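Local atomic coordinates of malate dehydrogenase (Pyrococcus horikoshii, PDB entry 1V9N), a protein that catalyses the NAD-dependent interconversion of (S)-malate and oxaloacetate in the tricarboxylic acid cycle, as a member of the LDH2/MDH2 oxidoreductase family. Residues Arg318-Ile321 with Phe327-Met330; Leu44-Leu49 with Tyr128-Tyr133; Leu107-Ala112 with Ala139-Ile144. One frame throughout, in Å; residues are numbered along the deposited sequence.

Overall arrangement
Interactions 1 and 2 line opposite ends of the bound NADPH: 318-321 lies against the adenine, and 128-133 against the nicotinamide amide and its ribose. Their centres are about 16 Å apart, and they touch where T329 CG2 of helix 324-336 comes 3.2 Å from L49 O at the end of helix 34-49. Interaction 3 stands apart from the cofactor, its centre about 19 Å from that of interaction 2 and about 24 Å from that of interaction 1. Helix 132-139 connects it to interaction 2, starting beside the cofactor loop and ending in the turn of 139-144. The segments of interactions 2 and 3 alternate along the chain; interaction 1 follows both.

Interaction 1: Arg318-Ile321 with Phe327-Met330; sequences RIWI and FLTM. With NDP (NADPH dihydro-nicotinamide-adenine-dinucleotide phosphate), chain B.
R318 NH2 forms a salt bridge with OE2 of E324, whose other oxygen, OE1, accepts a hydrogen bond from I321 N; NH2 also lies 4.0 Å from L328 CD2, meeting helix 324-336 by charge at E324 and by van der Waals contact at the L328 methyl. The arginine leaves its backbone with CG anti to N (chi1 167°) and stays extended as far as NE, a course that carries the guanidinium across the indole of W320, two residues further on. There W320 CZ3 lies 3.3 Å from the guanidinium plane, over its centre, while R318 CD sits above one face of the indole, offset toward the rim. With CG anti to the carbonyl carbon (chi1 -59°), the indole of W320 is set between R318 and L328, and it receives L328 at its edge: CD2 lies in the ring plane, 3.6 Å from W320 CZ3. One methyl branch of L328 therefore makes the whole contact, touching the aromatic edge and the arginine tip together, and the surface buried between the two segments amounts to only 82 Å².

W320 also belongs to the cofactor pocket. Its CB lies 3.6 Å from N1A of the adenine. W320 CD1 comes within 3.7 Å of the adenine amino nitrogen N6A, and W320 O approaches adenine C2A at 3.5 Å. That carbonyl is hydrogen-bonded to Y246 OH of the second subunit, which places the adenine site beside the dimer interface.

The contact lies at the protein surface, where the loop after helix 293-308 turns into helix 324-336. I319 and I321 pack on helix 293-308 through I307 and I304, and both also touch the second subunit.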
loop_
_atom_site.group_PDB
_atom_site.type_symbol
_atom_site.label_atom_id
_atom_site.label_comp_id
_atom_site.label_asym_id
_atom_site.label_seq_id
_atom_site.Cartn_x
_atom_site.Cartn_y
_atom_site.Cartn_z
ATOM N N ARG A 318 24.801 1.600 -5.877
ATOM C CA ARG A 318 24.133 0.325 -5.921
ATOM C C ARG A 318 22.640 0.478 -5.864
ATOM O O ARG A 318 22.133 1.470 -5.357
ATOM C CB ARG A 318 24.710 -0.394 -4.708
ATOM C CG ARG A 318 24.058 -1.616 -4.260
ATOM C CD ARG A 318 24.782 -2.016 -3.001
ATOM N NE ARG A 318 24.390 -3.357 -2.614
ATOM C CZ ARG A 318 25.011 -4.075 -1.688
ATOM N NH1 ARG A 318 26.057 -3.570 -1.056
ATOM N NH2 ARG A 318 24.591 -5.299 -1.396
ATOM N N ILE A 319 21.950 -0.501 -6.420
ATOM C CA ILE A 319 20.493 -0.522 -6.385
ATOM C C ILE A 319 20.196 -1.599 -5.351
ATOM O O ILE A 319 20.597 -2.752 -5.515
ATOM C CB ILE A 319 19.889 -0.933 -7.747
ATOM C CG1 ILE A 319 20.155 0.164 -8.783
ATOM C CG2 ILE A 319 18.394 -1.177 -7.597
ATOM C CD1 ILE A 319 19.715 -0.186 -10.190
ATOM N N TRP A 320 19.550 -1.209 -4.260
ATOM C CA TRP A 320 19.220 -2.162 -3.202
ATOM C C TRP A 320 17.816 -2.725 -3.392
ATOM O O TRP A 320 17.006 -2.170 -4.138
ATOM C CB TRP A 320 19.253 -1.490 -1.824
ATOM C CG TRP A 320 20.556 -0.867 -1.435
ATOM C CD1 TRP A 320 20.981 0.399 -1.721
ATOM C CD2 TRP A 320 21.593 -1.475 -0.655
ATOM N NE1 TRP A 320 22.217 0.618 -1.162
ATOM C CE2 TRP A 320 22.617 -0.515 -0.506
ATOM C CE3 TRP A 320 21.756 -2.738 -0.072
ATOM C CZ2 TRP A 320 23.791 -0.778 0.210
ATOM C CZ3 TRP A 320 22.926 -3.000 0.640
ATOM C CH2 TRP A 320 23.929 -2.020 0.773
ATOM N N ILE A 321 17.541 -3.833 -2.712
ATOM C CA ILE A 321 16.220 -4.446 -2.734
ATOM C C ILE A 321 15.737 -4.244 -1.301
ATOM O O ILE A 321 16.533 -4.271 -0.363
ATOM C CB ILE A 321 16.267 -5.959 -3.075
ATOM C CG1 ILE A 321 14.843 -6.490 -3.263
ATOM C CG2 ILE A 321 16.949 -6.737 -1.961
ATOM C CD1 ILE A 321 14.077 -5.791 -4.366
ATOM N N PHE A 327 19.230 -6.457 6.570
ATOM C CA PHE A 327 19.825 -7.767 6.792
ATOM C C PHE A 327 21.347 -7.685 6.878
ATOM O O PHE A 327 21.967 -8.408 7.660
ATOM C CB PHE A 327 19.407 -8.741 5.690
ATOM C CG PHE A 327 18.068 -9.389 5.932
ATOM C CD1 PHE A 327 17.835 -10.116 7.098
ATOM C CD2 PHE A 327 17.045 -9.279 4.996
ATOM C CE1 PHE A 327 16.601 -10.725 7.329
ATOM C CE2 PHE A 327 15.808 -9.883 5.216
ATOM C CZ PHE A 327 15.585 -10.607 6.382
ATOM N N LEU A 328 21.939 -6.805 6.073
ATOM C CA LEU A 328 23.387 -6.615 6.080
ATOM C C LEU A 328 23.794 -5.937 7.384
ATOM O O LEU A 328 24.776 -6.324 8.021
ATOM C CB LEU A 328 23.822 -5.753 4.892
ATOM C CG LEU A 328 24.378 -6.500 3.677
ATOM C CD1 LEU A 328 23.398 -7.560 3.221
ATOM C CD2 LEU A 328 24.660 -5.505 2.561
ATOM N N THR A 329 23.036 -4.917 7.772
ATOM C CA THR A 329 23.305 -4.207 9.013
ATOM C C THR A 329 23.244 -5.200 10.170
ATOM O O THR A 329 24.089 -5.178 11.064
ATOM C CB THR A 329 22.275 -3.101 9.253
ATOM O OG1 THR A 329 22.371 -2.128 8.206
ATOM C CG2 THR A 329 22.522 -2.424 10.597
HETATM N N MSE A 330 22.244 -6.076 10.141
HETATM C CA MSE A 330 22.085 -7.085 11.179
HETATM C C MSE A 330 23.312 -7.989 11.214
HETATM O O MSE A 330 23.943 -8.159 12.256
HETATM C CB MSE A 330 20.834 -7.929 10.915
HETATM C CG MSE A 330 20.722 -9.172 11.788
HETATM SE SE MSE A 330 19.082 -10.183 11.527
HETATM C CE MSE A 330 19.334 -11.837 10.616
HETATM P PA NDP B . 12.948 3.430 5.814
HETATM O O1A NDP B . 14.076 3.205 6.685
HETATM O O2A NDP B . 12.823 4.633 4.918
HETATM O O5B NDP B . 12.774 2.075 4.906
HETATM C C5B NDP B . 11.712 1.948 3.942
HETATM C C4B NDP B . 11.871 0.540 3.336
HETATM O O4B NDP B . 12.660 0.743 2.150
HETATM C C3B NDP B . 12.587 -0.510 4.139
HETATM O O3B NDP B . 11.918 -1.786 3.901
HETATM C C2B NDP B . 13.990 -0.550 3.647
HETATM O O2B NDP B . 14.727 -1.771 3.830
HETATM C C1B NDP B . 13.801 -0.109 2.228
HETATM N N9A NDP B . 14.921 0.690 1.659
HETATM C C8A NDP B . 15.734 1.680 2.280
HETATM N N7A NDP B . 16.605 2.177 1.432
HETATM C C5A NDP B . 16.396 1.540 0.242
HETATM C C6A NDP B . 16.984 1.616 -1.061
HETATM N N6A NDP B . 17.981 2.476 -1.300
HETATM N N1A NDP B . 16.519 0.804 -2.073
HETATM C C2A NDP B . 15.494 -0.079 -1.840
HETATM N N3A NDP B . 14.873 -0.221 -0.651
HETATM C C4A NDP B . 15.373 0.623 0.360
HETATM O O3 NDP B . 11.564 3.330 6.553
HETATM P PN NDP B . 10.760 4.102 7.681
HETATM O O1N NDP B . 9.533 4.557 7.033
HETATM O O2N NDP B . 11.741 5.144 8.138
HETATM O O5D NDP B . 10.535 2.939 8.744
HETATM C C5D NDP B . 10.735 3.129 10.173
HETATM C C4D NDP B . 10.424 1.795 10.955
HETATM O O4D NDP B . 9.519 2.137 11.989
HETATM C C3D NDP B . 9.731 0.658 10.164
HETATM O O3D NDP B . 10.345 -0.582 10.541
HETATM C C2D NDP B . 8.259 0.751 10.525
HETATM O O2D NDP B . 7.619 -0.504 10.423
HETATM C C1D NDP B . 8.341 1.329 11.962
HETATM N N1N NDP B . 7.176 2.169 12.348
HETATM C C2N NDP B . 6.359 1.670 13.402
HETATM C C3N NDP B . 5.223 2.491 13.793
HETATM C C7N NDP B . 4.348 2.038 14.880
HETATM O O7N NDP B . 3.368 2.682 15.273
HETATM N N7N NDP B . 4.589 0.856 15.509
HETATM C C4N NDP B . 5.009 3.726 13.109
HETATM C C5N NDP B . 5.817 4.190 12.079
HETATM C C6N NDP B . 6.909 3.415 11.696
HETATM P P2B NDP B . 15.777 -2.046 4.942
HETATM O O1X NDP B . 16.832 -2.758 4.202
HETATM O O2X NDP B . 15.177 -2.908 6.007
HETATM O O3X NDP B . 16.275 -0.726 5.522
#

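Interaction 2: Leu44-Leu49 with Tyr128-Tyr133. With NDP (NADPH dihydro-nicotinamide-adenine-dinucleotide phosphate), chain B.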
loop_
_atom_site.group_PDB
_atom_site.type_symbol
_atom_site.label_atom_id
_atom_site.label_comp_id
_atom_site.label_asym_id
_atom_site.label_seq_id
_atom_site.Cartn_x
_atom_site.Cartn_y
_atom_site.Cartn_z
ATOM N N LEU A 44 12.218 -5.825 19.735
ATOM C CA LEU A 44 13.011 -4.617 19.929
ATOM C C LEU A 44 14.457 -4.806 19.473
ATOM O O LEU A 44 15.054 -3.896 18.906
ATOM C CB LEU A 44 12.986 -4.184 21.404
ATOM C CG LEU A 44 11.631 -3.742 21.972
ATOM C CD1 LEU A 44 11.802 -3.291 23.424
ATOM C CD2 LEU A 44 11.076 -2.603 21.134
ATOM N N VAL A 45 15.017 -5.986 19.725
ATOM C CA VAL A 45 16.393 -6.267 19.331
ATOM C C VAL A 45 16.512 -6.336 17.817
ATOM O O VAL A 45 17.505 -5.880 17.246
ATOM C CB VAL A 45 16.903 -7.590 19.961
ATOM C CG1 VAL A 45 18.287 -7.940 19.412
ATOM C CG2 VAL A 45 16.978 -7.439 21.479
HETATM N N MSE A 46 15.501 -6.895 17.158
HETATM C CA MSE A 46 15.540 -6.974 15.704
HETATM C C MSE A 46 15.614 -5.564 15.130
HETATM O O MSE A 46 16.343 -5.319 14.168
HETATM C CB MSE A 46 14.303 -7.688 15.150
HETATM C CG MSE A 46 14.299 -7.737 13.620
HETATM SE SE MSE A 46 12.764 -8.617 12.856
HETATM C CE MSE A 46 13.273 -10.434 13.232
ATOM N N ALA A 47 14.856 -4.639 15.720
ATOM C CA ALA A 47 14.850 -3.253 15.266
ATOM C C ALA A 47 16.241 -2.632 15.399
ATOM O O ALA A 47 16.708 -1.930 14.502
ATOM C CB ALA A 47 13.840 -2.437 16.072
ATOM N N ASP A 48 16.897 -2.878 16.528
ATOM C CA ASP A 48 18.235 -2.340 16.741
ATOM C C ASP A 48 19.225 -2.971 15.756
ATOM O O ASP A 48 20.063 -2.278 15.185
ATOM C CB ASP A 48 18.688 -2.586 18.183
ATOM C CG ASP A 48 17.986 -1.672 19.177
ATOM O OD1 ASP A 48 18.010 -0.437 18.973
ATOM O OD2 ASP A 48 17.412 -2.186 20.161
ATOM N N LEU A 49 19.107 -4.279 15.551
ATOM C CA LEU A 49 19.978 -4.998 14.626
ATOM C C LEU A 49 19.830 -4.513 13.183
ATOM O O LEU A 49 20.822 -4.391 12.456
ATOM C CB LEU A 49 19.686 -6.501 14.680
ATOM C CG LEU A 49 20.169 -7.270 15.911
ATOM C CD1 LEU A 49 19.687 -8.711 15.846
ATOM C CD2 LEU A 49 21.693 -7.223 15.967
ATOM N N TYR A 128 3.370 -1.888 18.763
ATOM C CA TYR A 128 4.040 -3.170 18.561
ATOM C C TYR A 128 5.416 -3.178 17.889
ATOM O O TYR A 128 5.845 -4.199 17.360
ATOM C CB TYR A 128 3.094 -4.158 17.851
ATOM C CG TYR A 128 2.851 -3.988 16.347
ATOM C CD1 TYR A 128 3.596 -3.093 15.570
ATOM C CD2 TYR A 128 1.920 -4.803 15.690
ATOM C CE1 TYR A 128 3.425 -3.023 14.175
ATOM C CE2 TYR A 128 1.749 -4.743 14.304
ATOM C CZ TYR A 128 2.505 -3.856 13.552
ATOM O OH TYR A 128 2.366 -3.841 12.175
ATOM N N GLY A 129 6.114 -2.050 17.922
ATOM C CA GLY A 129 7.434 -2.005 17.318
ATOM C C GLY A 129 7.416 -1.969 15.803
ATOM O O GLY A 129 6.504 -1.402 15.208
ATOM N N ILE A 130 8.419 -2.571 15.168
ATOM C CA ILE A 130 8.480 -2.559 13.709
ATOM C C ILE A 130 7.463 -3.514 13.090
ATOM O O ILE A 130 7.297 -4.645 13.548
ATOM C CB ILE A 130 9.906 -2.901 13.188
ATOM C CG1 ILE A 130 10.370 -4.245 13.739
ATOM C CG2 ILE A 130 10.890 -1.805 13.600
ATOM C CD1 ILE A 130 11.744 -4.642 13.252
ATOM N N ALA A 131 6.770 -3.037 12.059
ATOM C CA ALA A 131 5.761 -3.834 11.371
ATOM C C ALA A 131 6.397 -5.023 10.646
ATOM O O ALA A 131 5.799 -6.094 10.549
ATOM C CB ALA A 131 5.000 -2.957 10.373
ATOM N N GLY A 132 7.617 -4.834 10.150
ATOM C CA GLY A 132 8.291 -5.904 9.428
ATOM C C GLY A 132 8.513 -7.159 10.249
ATOM O O GLY A 132 8.643 -8.258 9.705
ATOM N N TYR A 133 8.570 -7.003 11.565
ATOM C CA TYR A 133 8.769 -8.140 12.451
ATOM C C TYR A 133 7.678 -9.199 12.266
ATOM O O TYR A 133 7.958 -10.396 12.256
ATOM C CB TYR A 133 8.781 -7.669 13.907
ATOM C CG TYR A 133 8.851 -8.787 14.923
ATOM C CD1 TYR A 133 10.071 -9.376 15.268
ATOM C CD2 TYR A 133 7.693 -9.261 15.536
ATOM C CE1 TYR A 133 10.131 -10.409 16.207
ATOM C CE2 TYR A 133 7.739 -10.290 16.469
ATOM C CZ TYR A 133 8.955 -10.858 16.801
ATOM O OH TYR A 133 8.983 -11.869 17.731
HETATM P PA NDP B . 12.948 3.430 5.814
HETATM O O1A NDP B . 14.076 3.205 6.685
HETATM O O2A NDP B . 12.823 4.633 4.918
HETATM O O5B NDP B . 12.774 2.075 4.906
HETATM C C5B NDP B . 11.712 1.948 3.942
HETATM C C4B NDP B . 11.871 0.540 3.336
HETATM O O4B NDP B . 12.660 0.743 2.150
HETATM C C3B NDP B . 12.587 -0.510 4.139
HETATM O O3B NDP B . 11.918 -1.786 3.901
HETATM C C2B NDP B . 13.990 -0.550 3.647
HETATM O O2B NDP B . 14.727 -1.771 3.830
HETATM C C1B NDP B . 13.801 -0.109 2.228
HETATM N N9A NDP B . 14.921 0.690 1.659
HETATM C C8A NDP B . 15.734 1.680 2.280
HETATM N N7A NDP B . 16.605 2.177 1.432
HETATM C C5A NDP B . 16.396 1.540 0.242
HETATM C C6A NDP B . 16.984 1.616 -1.061
HETATM N N6A NDP B . 17.981 2.476 -1.300
HETATM N N1A NDP B . 16.519 0.804 -2.073
HETATM C C2A NDP B . 15.494 -0.079 -1.840
HETATM N N3A NDP B . 14.873 -0.221 -0.651
HETATM C C4A NDP B . 15.373 0.623 0.360
HETATM O O3 NDP B . 11.564 3.330 6.553
HETATM P PN NDP B . 10.760 4.102 7.681
HETATM O O1N NDP B . 9.533 4.557 7.033
HETATM O O2N NDP B . 11.741 5.144 8.138
HETATM O O5D NDP B . 10.535 2.939 8.744
HETATM C C5D NDP B . 10.735 3.129 10.173
HETATM C C4D NDP B . 10.424 1.795 10.955
HETATM O O4D NDP B . 9.519 2.137 11.989
HETATM C C3D NDP B . 9.731 0.658 10.164
HETATM O O3D NDP B . 10.345 -0.582 10.541
HETATM C C2D NDP B . 8.259 0.751 10.525
HETATM O O2D NDP B . 7.619 -0.504 10.423
HETATM C C1D NDP B . 8.341 1.329 11.962
HETATM N N1N NDP B . 7.176 2.169 12.348
HETATM C C2N NDP B . 6.359 1.670 13.402
HETATM C C3N NDP B . 5.223 2.491 13.793
HETATM C C7N NDP B . 4.348 2.038 14.880
HETATM O O7N NDP B . 3.368 2.682 15.273
HETATM N N7N NDP B . 4.589 0.856 15.509
HETATM C C4N NDP B . 5.009 3.726 13.109
HETATM C C5N NDP B . 5.817 4.190 12.079
HETATM C C6N NDP B . 6.909 3.415 11.696
HETATM P P2B NDP B . 15.777 -2.046 4.942
HETATM O O1X NDP B . 16.832 -2.758 4.202
HETATM O O2X NDP B . 15.177 -2.908 6.007
HETATM O O3X NDP B . 16.275 -0.726 5.522
#
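A47 CB packs 3.9 Å from I130 CG2, in the buried, closely fitted part of this contact between helix 34-49 and the loop leading into helix 132-139. CG1 of I130 stands between its backbone N and carbonyl carbon (chi1 56°), directing CD1 onto the helix backbone, 4.0 Å from A47 CA, while CG2 lies between A47 and the cofactor, 3.3 Å from the nicotinamide ribose hydroxyl O3D. With an alanine at I130, A47 CB and M46 CG would probably be left facing a gap, and O3D would lose the methyl that abuts it.

The side nearer solvent belongs to M46, a partly exposed selenomethionine. The M46 and I130 side chains cross at about a right angle, M46 CG 4.0 Å from I130 CD1. The M46 chain runs extended to SE, which lies 3.7 Å from Y133 CD1 at the ring edge, 79° off the normal seen from the centroid, a Met-aromatic contact; the bend at chi3 then turns CE toward the same CD1. Y133 OH is hydrogen-bonded to D42 OD1 of helix 34-49.

The loop backbone grips the cofactor on both sides of I130: G129 O accepts a hydrogen bond from the carboxamide N7N (3.0 Å), and A131 N donates one to the nicotinamide ribose O2D (3.1 Å).

Elsewhere on helix 34-49, V45, D48 and L49 pack on helix 16-29 and strand 338-341, and L49 also reaches helix 324-336.

Interaction 3: Leu107-Ala112 with Ala139-Ile144; sequences LAIKKA and AEEGMI
M143, a selenomethionine, lays its tip against I109 and A112 of helix 97-115. From CB, CG stands anti to the carbonyl carbon (chi1 -51°) and the chain then runs extended, which carries the heavy end straight across to the helix. CB and CG only span the distance; the contact begins at SE, which lies 4.1 Å from A112 CB, about as far from I109 CG2, and 4.0 Å from I109 O. The terminal CE goes on beside I109, 4.2 Å from CG2 and close to the same carbonyl oxygen. SE thus rests against two side chains about one helical turn apart, in an apolar contact that the I109 and M143 side chains make at a slant.

At the exposed margin E141 CG touches I109 CG2 at 4.2 Å, so this one methyl meets both E141 and M143. Beyond it, E141 OE1 makes a long, weak ion pair with K113.

The turn that sets these two residues is a Schellman motif ending helix 132-139. G142, with a positive phi of 81°, is its C' residue, and G142 N bonds to A139 O (2.9 Å) in a type I turn.

Underneath, V284 of strand 278-285 is touched by A108, I109, A112 and M143 alike, and I144 pairs with I285 as strand 144-149 joins that sheet; helix 97-115 also packs on strands 87-91 and 117-125.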
loop_
_atom_site.group_PDB
_atom_site.type_symbol
_atom_site.label_atom_id
_atom_site.label_comp_id
_atom_site.label_asym_id
_atom_site.label_seq_id
_atom_site.Cartn_x
_atom_site.Cartn_y
_atom_site.Cartn_z
ATOM N N LEU A 107 -1.883 -16.914 14.306
ATOM C CA LEU A 107 -3.208 -17.387 13.906
ATOM C C LEU A 107 -3.436 -17.187 12.408
ATOM O O LEU A 107 -4.024 -18.042 11.743
ATOM C CB LEU A 107 -4.303 -16.662 14.697
ATOM C CG LEU A 107 -5.744 -17.031 14.332
ATOM C CD1 LEU A 107 -5.997 -18.509 14.646
ATOM C CD2 LEU A 107 -6.709 -16.147 15.112
ATOM N N ALA A 108 -2.978 -16.056 11.877
ATOM C CA ALA A 108 -3.131 -15.787 10.450
ATOM C C ALA A 108 -2.357 -16.838 9.640
ATOM O O ALA A 108 -2.846 -17.335 8.630
ATOM C CB ALA A 108 -2.621 -14.383 10.123
ATOM N N ILE A 109 -1.148 -17.163 10.088
ATOM C CA ILE A 109 -0.319 -18.160 9.412
ATOM C C ILE A 109 -1.015 -19.525 9.436
ATOM O O ILE A 109 -1.026 -20.241 8.436
ATOM C CB ILE A 109 1.076 -18.254 10.090
ATOM C CG1 ILE A 109 1.886 -16.994 9.763
ATOM C CG2 ILE A 109 1.823 -19.514 9.633
ATOM C CD1 ILE A 109 3.138 -16.817 10.612
ATOM N N LYS A 110 -1.612 -19.876 10.574
ATOM C CA LYS A 110 -2.313 -21.151 10.701
ATOM C C LYS A 110 -3.490 -21.233 9.730
ATOM O O LYS A 110 -3.687 -22.244 9.058
ATOM C CB LYS A 110 -2.818 -21.343 12.134
ATOM C CG LYS A 110 -3.498 -22.683 12.371
ATOM C CD LYS A 110 -3.885 -22.852 13.833
ATOM C CE LYS A 110 -4.359 -24.273 14.125
ATOM N NZ LYS A 110 -4.573 -24.501 15.588
ATOM N N LYS A 111 -4.273 -20.163 9.652
ATOM C CA LYS A 111 -5.417 -20.146 8.759
ATOM C C LYS A 111 -4.996 -20.219 7.290
ATOM O O LYS A 111 -5.622 -20.916 6.501
ATOM C CB LYS A 111 -6.267 -18.900 9.028
ATOM C CG LYS A 111 -7.023 -18.961 10.371
ATOM C CD LYS A 111 -7.909 -17.743 10.590
ATOM C CE LYS A 111 -8.690 -17.844 11.903
ATOM N NZ LYS A 111 -9.693 -18.955 11.895
ATOM N N ALA A 112 -3.933 -19.509 6.929
ATOM C CA ALA A 112 -3.438 -19.517 5.555
ATOM C C ALA A 112 -2.970 -20.930 5.202
ATOM O O ALA A 112 -3.277 -21.469 4.134
ATOM C CB ALA A 112 -2.271 -18.522 5.416
ATOM N N ALA A 139 6.941 -14.988 6.172
ATOM C CA ALA A 139 7.927 -15.307 5.146
ATOM C C ALA A 139 8.825 -16.465 5.573
ATOM O O ALA A 139 9.176 -17.317 4.753
ATOM C CB ALA A 139 8.774 -14.076 4.821
ATOM N N GLU A 140 9.198 -16.498 6.852
ATOM C CA GLU A 140 10.049 -17.571 7.360
ATOM C C GLU A 140 9.288 -18.894 7.355
ATOM O O GLU A 140 9.869 -19.960 7.561
ATOM C CB GLU A 140 10.537 -17.260 8.779
ATOM C CG GLU A 140 11.449 -16.037 8.897
ATOM C CD GLU A 140 12.713 -16.130 8.044
ATOM O OE1 GLU A 140 13.025 -17.231 7.544
ATOM O OE2 GLU A 140 13.406 -15.096 7.879
ATOM N N GLU A 141 7.981 -18.819 7.122
ATOM C CA GLU A 141 7.151 -20.013 7.060
ATOM C C GLU A 141 6.846 -20.372 5.603
ATOM O O GLU A 141 6.071 -21.282 5.336
ATOM C CB GLU A 141 5.842 -19.798 7.827
ATOM C CG GLU A 141 6.028 -19.613 9.322
ATOM C CD GLU A 141 6.591 -20.850 9.993
ATOM O OE1 GLU A 141 5.962 -21.922 9.883
ATOM O OE2 GLU A 141 7.661 -20.750 10.633
ATOM N N GLY A 142 7.462 -19.651 4.670
ATOM C CA GLY A 142 7.245 -19.916 3.255
ATOM C C GLY A 142 5.974 -19.292 2.705
ATOM O O GLY A 142 5.382 -19.805 1.754
HETATM N N MSE A 143 5.555 -18.178 3.295
HETATM C CA MSE A 143 4.335 -17.497 2.871
HETATM C C MSE A 143 4.543 -15.990 2.769
HETATM O O MSE A 143 5.550 -15.469 3.230
HETATM C CB MSE A 143 3.219 -17.768 3.881
HETATM C CG MSE A 143 3.017 -19.234 4.196
HETATM SE SE MSE A 143 1.673 -19.502 5.548
HETATM C CE MSE A 143 2.032 -21.375 5.929
ATOM N N ILE A 144 3.587 -15.298 2.155
ATOM C CA ILE A 144 3.663 -13.846 2.035
ATOM C C ILE A 144 2.998 -13.263 3.278
ATOM O O ILE A 144 1.890 -13.658 3.656
ATOM C CB ILE A 144 2.914 -13.323 0.793
ATOM C CG1 ILE A 144 3.602 -13.827 -0.480
ATOM C CG2 ILE A 144 2.854 -11.776 0.835
ATOM C CD1 ILE A 144 2.898 -13.440 -1.760
#